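Local coordinates for protein YibA (PDB 1OYZ) that is of unknown function but folds as an all-helical solenoid of the HEAT-repeat family, with an oxidoreductase role assigned only tentatively, at residues L254-L257 with D258-Y262; S272-D275 with K276-S280. All blocks are in the same frame, centred on the assembly; numbering follows the deposited sequence.

Contact 1: L254-L257 with D258-Y262; sequences LPVL and DTMLY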
ATOM      1  N   LEU A 254      12.268 -31.340   2.969  1.00 30.81           N
ATOM      2  CA  LEU A 254      13.373 -31.548   3.887  1.00 30.84           C
ATOM      3  C   LEU A 254      14.683 -31.860   3.199  1.00 30.15           C
ATOM      4  O   LEU A 254      15.698 -31.267   3.509  1.00 31.71           O
ATOM      5  CB  LEU A 254      13.033 -32.644   4.900  1.00 31.05           C
ATOM      6  CG  LEU A 254      12.017 -32.211   5.961  1.00 32.00           C
ATOM      7  CD1 LEU A 254      11.551 -33.422   6.782  1.00 32.48           C
ATOM      8  CD2 LEU A 254      12.648 -31.184   6.872  1.00 33.01           C
ATOM      9  N   PRO A 255      14.678 -32.775   2.224  1.00 33.64           N
ATOM     10  CA  PRO A 255      15.937 -33.102   1.548  1.00 33.86           C
ATOM     11  C   PRO A 255      16.698 -31.891   1.020  1.00 35.46           C
ATOM     12  O   PRO A 255      17.880 -31.715   1.326  1.00 34.54           O
ATOM     13  CB  PRO A 255      15.484 -34.040   0.429  1.00 35.17           C
ATOM     14  CG  PRO A 255      14.291 -34.731   1.055  1.00 35.12           C
ATOM     15  CD  PRO A 255      13.563 -33.533   1.620  1.00 33.13           C
ATOM     16  N   VAL A 256      16.008 -31.052   0.248  1.00 34.79           N
ATOM     17  CA  VAL A 256      16.615 -29.874  -0.334  1.00 34.81           C
ATOM     18  C   VAL A 256      17.058 -28.887   0.731  1.00 34.56           C
ATOM     19  O   VAL A 256      18.079 -28.236   0.579  1.00 32.61           O
ATOM     20  CB  VAL A 256      15.638 -29.158  -1.299  1.00 38.31           C
ATOM     21  CG1 VAL A 256      15.307 -30.060  -2.465  1.00 40.67           C
ATOM     22  CG2 VAL A 256      14.358 -28.785  -0.566  1.00 38.84           C
ATOM     23  N   LEU A 257      16.279 -28.763   1.800  1.00 34.88           N
ATOM     24  CA  LEU A 257      16.639 -27.838   2.872  1.00 34.62           C
ATOM     25  C   LEU A 257      17.935 -28.342   3.485  1.00 35.63           C
ATOM     26  O   LEU A 257      18.893 -27.582   3.679  1.00 37.49           O
ATOM     27  CB  LEU A 257      15.537 -27.764   3.943  1.00 30.95           C
ATOM     28  CG  LEU A 257      14.236 -27.041   3.555  1.00 29.00           C
ATOM     29  CD1 LEU A 257      13.243 -27.152   4.700  1.00 29.82           C
ATOM     30  CD2 LEU A 257      14.485 -25.567   3.201  1.00 27.52           C
ATOM     31  N   ASP A 258      17.977 -29.635   3.762  1.00 35.19           N
ATOM     32  CA  ASP A 258      19.169 -30.217   4.349  1.00 35.73           C
ATOM     33  C   ASP A 258      20.393 -29.860   3.489  1.00 35.35           C
ATOM     34  O   ASP A 258      21.411 -29.395   3.992  1.00 34.36           O
ATOM     35  CB  ASP A 258      18.992 -31.728   4.452  1.00 37.52           C
ATOM     36  CG  ASP A 258      20.150 -32.383   5.137  1.00 40.64           C
ATOM     37  OD1 ASP A 258      20.901 -33.119   4.452  1.00 40.84           O
ATOM     38  OD2 ASP A 258      20.306 -32.135   6.356  1.00 41.88           O
ATOM     39  N   THR A 259      20.267 -30.080   2.188  1.00 35.16           N
ATOM     40  CA  THR A 259      21.318 -29.771   1.221  1.00 37.44           C
ATOM     41  C   THR A 259      21.800 -28.305   1.298  1.00 36.74           C
ATOM     42  O   THR A 259      22.996 -28.018   1.144  1.00 34.11           O
ATOM     43  CB  THR A 259      20.806 -29.995  -0.222  1.00 37.45           C
ATOM     44  OG1 THR A 259      20.615 -31.394  -0.451  1.00 42.08           O
ATOM     45  CG2 THR A 259      21.784 -29.453  -1.230  1.00 39.21           C
HETATM   46  N   MSE A 260      20.851 -27.393   1.500  1.00 35.31           N
HETATM   47  CA  MSE A 260      21.136 -25.953   1.547  1.00 37.17           C
HETATM   48  C   MSE A 260      21.949 -25.559   2.776  1.00 36.78           C
HETATM   49  O   MSE A 260      22.712 -24.582   2.742  1.00 34.46           O
HETATM   50  CB  MSE A 260      19.830 -25.164   1.507  1.00 38.42           C
HETATM   51  CG  MSE A 260      19.028 -25.424   0.233  1.00 43.74           C
HETATM   52 SE   MSE A 260      17.322 -24.519   0.297  1.00 54.30          SE
HETATM   53  CE  MSE A 260      16.104 -26.032   0.407  1.00 50.83           C
ATOM     54  N   LEU A 261      21.778 -26.324   3.849  1.00 36.37           N
ATOM     55  CA  LEU A 261      22.525 -26.090   5.074  1.00 39.15           C
ATOM     56  C   LEU A 261      24.028 -25.980   4.752  1.00 40.35           C
ATOM     57  O   LEU A 261      24.728 -25.127   5.299  1.00 41.20           O
ATOM     58  CB  LEU A 261      22.291 -27.243   6.081  1.00 37.25           C
ATOM     59  CG  LEU A 261      20.972 -27.329   6.873  1.00 39.39           C
ATOM     60  CD1 LEU A 261      20.916 -28.623   7.704  1.00 34.36           C
ATOM     61  CD2 LEU A 261      20.851 -26.106   7.802  1.00 37.17           C
ATOM     62  N   TYR A 262      24.514 -26.827   3.845  1.00 40.71           N
ATOM     63  CA  TYR A 262      25.934 -26.820   3.504  1.00 42.34           C
ATOM     64  C   TYR A 262      26.263 -25.881   2.358  1.00 41.98           C
ATOM     65  O   TYR A 262      27.428 -25.728   1.983  1.00 41.62           O
ATOM     66  CB  TYR A 262      26.394 -28.237   3.128  1.00 44.20           C
ATOM     67  CG  TYR A 262      25.964 -29.297   4.116  1.00 46.93           C
ATOM     68  CD1 TYR A 262      24.673 -29.832   4.074  1.00 46.33           C
ATOM     69  CD2 TYR A 262      26.823 -29.723   5.134  1.00 46.61           C
ATOM     70  CE1 TYR A 262      24.243 -30.766   5.024  1.00 47.99           C
ATOM     71  CE2 TYR A 262      26.407 -30.651   6.085  1.00 47.84           C
ATOM     72  CZ  TYR A 262      25.114 -31.165   6.027  1.00 47.28           C
ATOM     73  OH  TYR A 262      24.697 -32.056   6.982  1.00 48.44           O
TER

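Contact 2: S272-D275 with K276-S280; sequences SAID and KLKRS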
ATOM      1  N   SER A 272      15.638 -23.190  10.776  1.00 41.16           N
ATOM      2  CA  SER A 272      14.325 -22.853  11.333  1.00 42.16           C
ATOM      3  C   SER A 272      13.217 -23.562  10.574  1.00 40.29           C
ATOM      4  O   SER A 272      12.321 -24.157  11.157  1.00 39.52           O
ATOM      5  CB  SER A 272      14.048 -21.349  11.244  1.00 43.12           C
ATOM      6  OG  SER A 272      14.960 -20.618  12.037  1.00 49.32           O
ATOM      7  N   ALA A 273      13.283 -23.455   9.259  1.00 39.78           N
ATOM      8  CA  ALA A 273      12.288 -24.066   8.406  1.00 38.56           C
ATOM      9  C   ALA A 273      12.331 -25.565   8.665  1.00 38.88           C
ATOM     10  O   ALA A 273      11.288 -26.202   8.806  1.00 40.46           O
ATOM     11  CB  ALA A 273      12.591 -23.755   6.942  1.00 36.52           C
ATOM     12  N   ILE A 274      13.529 -26.133   8.743  1.00 38.79           N
ATOM     13  CA  ILE A 274      13.637 -27.564   8.996  1.00 40.37           C
ATOM     14  C   ILE A 274      13.006 -27.985  10.324  1.00 42.17           C
ATOM     15  O   ILE A 274      12.364 -29.042  10.414  1.00 43.10           O
ATOM     16  CB  ILE A 274      15.090 -28.011   8.974  1.00 39.53           C
ATOM     17  CG1 ILE A 274      15.668 -27.771   7.575  1.00 36.69           C
ATOM     18  CG2 ILE A 274      15.176 -29.470   9.402  1.00 40.53           C
ATOM     19  CD1 ILE A 274      17.066 -28.274   7.386  1.00 34.13           C
ATOM     20  N   ASP A 275      13.176 -27.156  11.346  1.00 43.68           N
ATOM     21  CA  ASP A 275      12.620 -27.446  12.666  1.00 46.39           C
ATOM     22  C   ASP A 275      11.109 -27.472  12.638  1.00 46.49           C
ATOM     23  O   ASP A 275      10.487 -28.286  13.317  1.00 44.03           O
ATOM     24  CB  ASP A 275      13.099 -26.407  13.677  1.00 49.20           C
ATOM     25  CG  ASP A 275      14.597 -26.458  13.872  1.00 53.68           C
ATOM     26  OD1 ASP A 275      15.105 -27.587  14.022  1.00 55.39           O
ATOM     27  OD2 ASP A 275      15.269 -25.396  13.874  1.00 57.36           O
ATOM     28  N   LYS A 276      10.533 -26.563  11.855  1.00 47.12           N
ATOM     29  CA  LYS A 276       9.079 -26.485  11.717  1.00 49.46           C
ATOM     30  C   LYS A 276       8.508 -27.716  11.016  1.00 49.63           C
ATOM     31  O   LYS A 276       7.459 -28.226  11.400  1.00 48.77           O
ATOM     32  CB  LYS A 276       8.683 -25.243  10.920  1.00 49.80           C
ATOM     33  CG  LYS A 276       9.004 -23.945  11.610  1.00 53.14           C
ATOM     34  CD  LYS A 276       8.539 -22.765  10.781  1.00 54.33           C
ATOM     35  CE  LYS A 276       9.214 -21.483  11.242  1.00 55.93           C
ATOM     36  NZ  LYS A 276       8.869 -20.309  10.380  1.00 57.87           N
ATOM     37  N   LEU A 277       9.208 -28.178   9.983  1.00 50.07           N
ATOM     38  CA  LEU A 277       8.776 -29.338   9.225  1.00 51.65           C
ATOM     39  C   LEU A 277       8.793 -30.598  10.059  1.00 53.66           C
ATOM     40  O   LEU A 277       7.817 -31.354  10.082  1.00 53.42           O
ATOM     41  CB  LEU A 277       9.662 -29.537   7.989  1.00 48.99           C
ATOM     42  CG  LEU A 277       9.422 -28.542   6.857  1.00 48.29           C
ATOM     43  CD1 LEU A 277      10.245 -28.895   5.618  1.00 47.32           C
ATOM     44  CD2 LEU A 277       7.947 -28.568   6.532  1.00 48.52           C
ATOM     45  N   LYS A 278       9.905 -30.821  10.747  1.00 55.60           N
ATOM     46  CA  LYS A 278      10.046 -32.006  11.569  1.00 57.12           C
ATOM     47  C   LYS A 278       8.978 -32.079  12.635  1.00 59.28           C
ATOM     48  O   LYS A 278       8.791 -33.118  13.251  1.00 58.37           O
ATOM     49  CB  LYS A 278      11.434 -32.047  12.183  1.00 55.40           C
ATOM     50  CG  LYS A 278      12.489 -32.427  11.180  1.00 52.67           C
ATOM     51  CD  LYS A 278      13.836 -32.424  11.837  1.00 53.83           C
ATOM     52  CE  LYS A 278      14.913 -32.993  10.941  1.00 53.85           C
ATOM     53  NZ  LYS A 278      16.229 -32.927  11.662  1.00 55.98           N
ATOM     54  N   ARG A 279       8.271 -30.971  12.836  1.00 61.50           N
ATOM     55  CA  ARG A 279       7.196 -30.930  13.812  1.00 64.96           C
ATOM     56  C   ARG A 279       5.885 -31.353  13.152  1.00 66.33           C
ATOM     57  O   ARG A 279       5.684 -31.141  11.951  1.00 65.98           O
ATOM     58  CB  ARG A 279       7.056 -29.529  14.415  1.00 66.27           C
ATOM     59  CG  ARG A 279       7.998 -29.279  15.580  1.00 68.06           C
ATOM     60  CD  ARG A 279       7.540 -28.104  16.445  1.00 69.93           C
ATOM     61  NE  ARG A 279       8.238 -26.860  16.133  1.00 71.54           N
ATOM     62  CZ  ARG A 279       7.854 -25.984  15.209  1.00 72.03           C
ATOM     63  NH1 ARG A 279       6.758 -26.203  14.488  1.00 71.87           N
ATOM     64  NH2 ARG A 279       8.575 -24.885  15.005  1.00 71.83           N
ATOM     65  N   SER A 280       5.007 -31.955  13.954  1.00 68.06           N
ATOM     66  CA  SER A 280       3.705 -32.464  13.506  1.00 69.69           C
ATOM     67  C   SER A 280       3.924 -33.772  12.740  1.00 70.01           C
ATOM     68  O   SER A 280       3.244 -34.769  13.077  1.00 70.22           O
ATOM     69  CB  SER A 280       2.967 -31.445  12.607  1.00 70.15           C
ATOM     70  OG  SER A 280       3.310 -31.597  11.233  1.00 70.70           O
ATOM     71  OXT SER A 280       4.771 -33.783  11.815  1.00 70.09           O
TER

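Contact 1: L254-L257 with D258-Y262
The terminal methyl of Met260, a selenomethionine in this crystal, folds back over the preceding turn and settles between the side chains of Val256 and Leu257. Met260 CE lies 3.4 Å from Val256 CG2, the two side chains running alongside each other and pointing the same way. Met260 CE also comes within 3.3 Å of Leu257 CD2, where the two chains meet at a slant. Both approaches are shorter than methyl groups normally allow, so the methyl is either crowded or imperfectly placed. A bend at the last torsion, chi3 -112°, turns it toward the helix, but the resulting 3.0 Å between Met260 CE and Val256 O is implausibly tight and leaves the exact position of CE doubtful.

That same carbonyl takes the backbone N-H of Met260, one of a run of i to i+4 helical bonds. Asp258 N reaches Leu254 O at 2.8 Å, and Thr259 N on Pro255 O and Leu261 N on Leu257 O repeat the pattern. Thr259 places OG1 anti to its carbonyl carbon, chi1 -69°, and the hydroxyl turns back to Pro255 O in a weak second bond of 3.3 Å. Pro255 O is thus approached by two donors from one residue.

Leu254, Leu257 and Leu261 carry the side chains that reach helix 268-277, and Asn267 binds Leu261 O near the end of this helix. The chemistry is therefore divided: backbone bonds hold the turns in place, while apolar contact through the CE methyl, without any charged pair, sets Met260 beside Val256 and Leu257; the selenium is a feature of the labelled sample.

Contact 2: S272-D275 with K276-S280
Lys276 stretches out from the helix, slanting back past Ser272 O, which lies 3.4 Å from Lys276 CG, and its extended chain carries NZ to salt bridges with Glu243 and Glu247. At the other end Lys251 binds both Leu277 O and the terminal carboxylate of Ser280, tying the tail to the helix end. Between them run the backbone bonds: Ile274 O receives the N-H of Lys278 at 3.1 Å with an almost straight angle of 171°, and the turn before it is held by Lys276 N on Ser272 O and Leu277 N on Ala273 O.

Arg279 bends at chi3, -98°, and one face of its guanidinium lies over the backbone of the last turn, with Lys276 CA 3.3 Å from the plane and the carbonyl oxygen of Asp275 further off on the same side. Arg279 CG is 3.5 Å from Asp275 O.

Packing comes last: Lys278 runs side by side with Ile274, and Lys278 CE rests 3.9 Å from Ile274 CG2. Ile274 and Leu277 also press their side chains on helix 254-261. The last helix of the chain thus packs its apolar side on the helix before it, consistent with the stacked helices of a HEAT-repeat solenoid.

Overall arrangement
Contacts 1 and 2 lie on consecutive helices, 254-261 and 268-277, with centres about 12 Å apart and both well away from the centre of the chain. They meet through leucine and isoleucine: Leu257 CD1 packs 3.6 Å from Leu277 CD1, and Leu257 CB lies equally close to Ile274 CG1. Each contact is partly buried, with apolar residues in the shared seam and most polar groups nearer the surface, although Lys276 turns to the glutamates of helix 239-248. Their remaining chemistry differs. Contact 1 adds the buried side chain of Met260, whereas contact 2, at the chain terminus, adds ionic pairs made by a lysine side chain and by the terminal carboxylate.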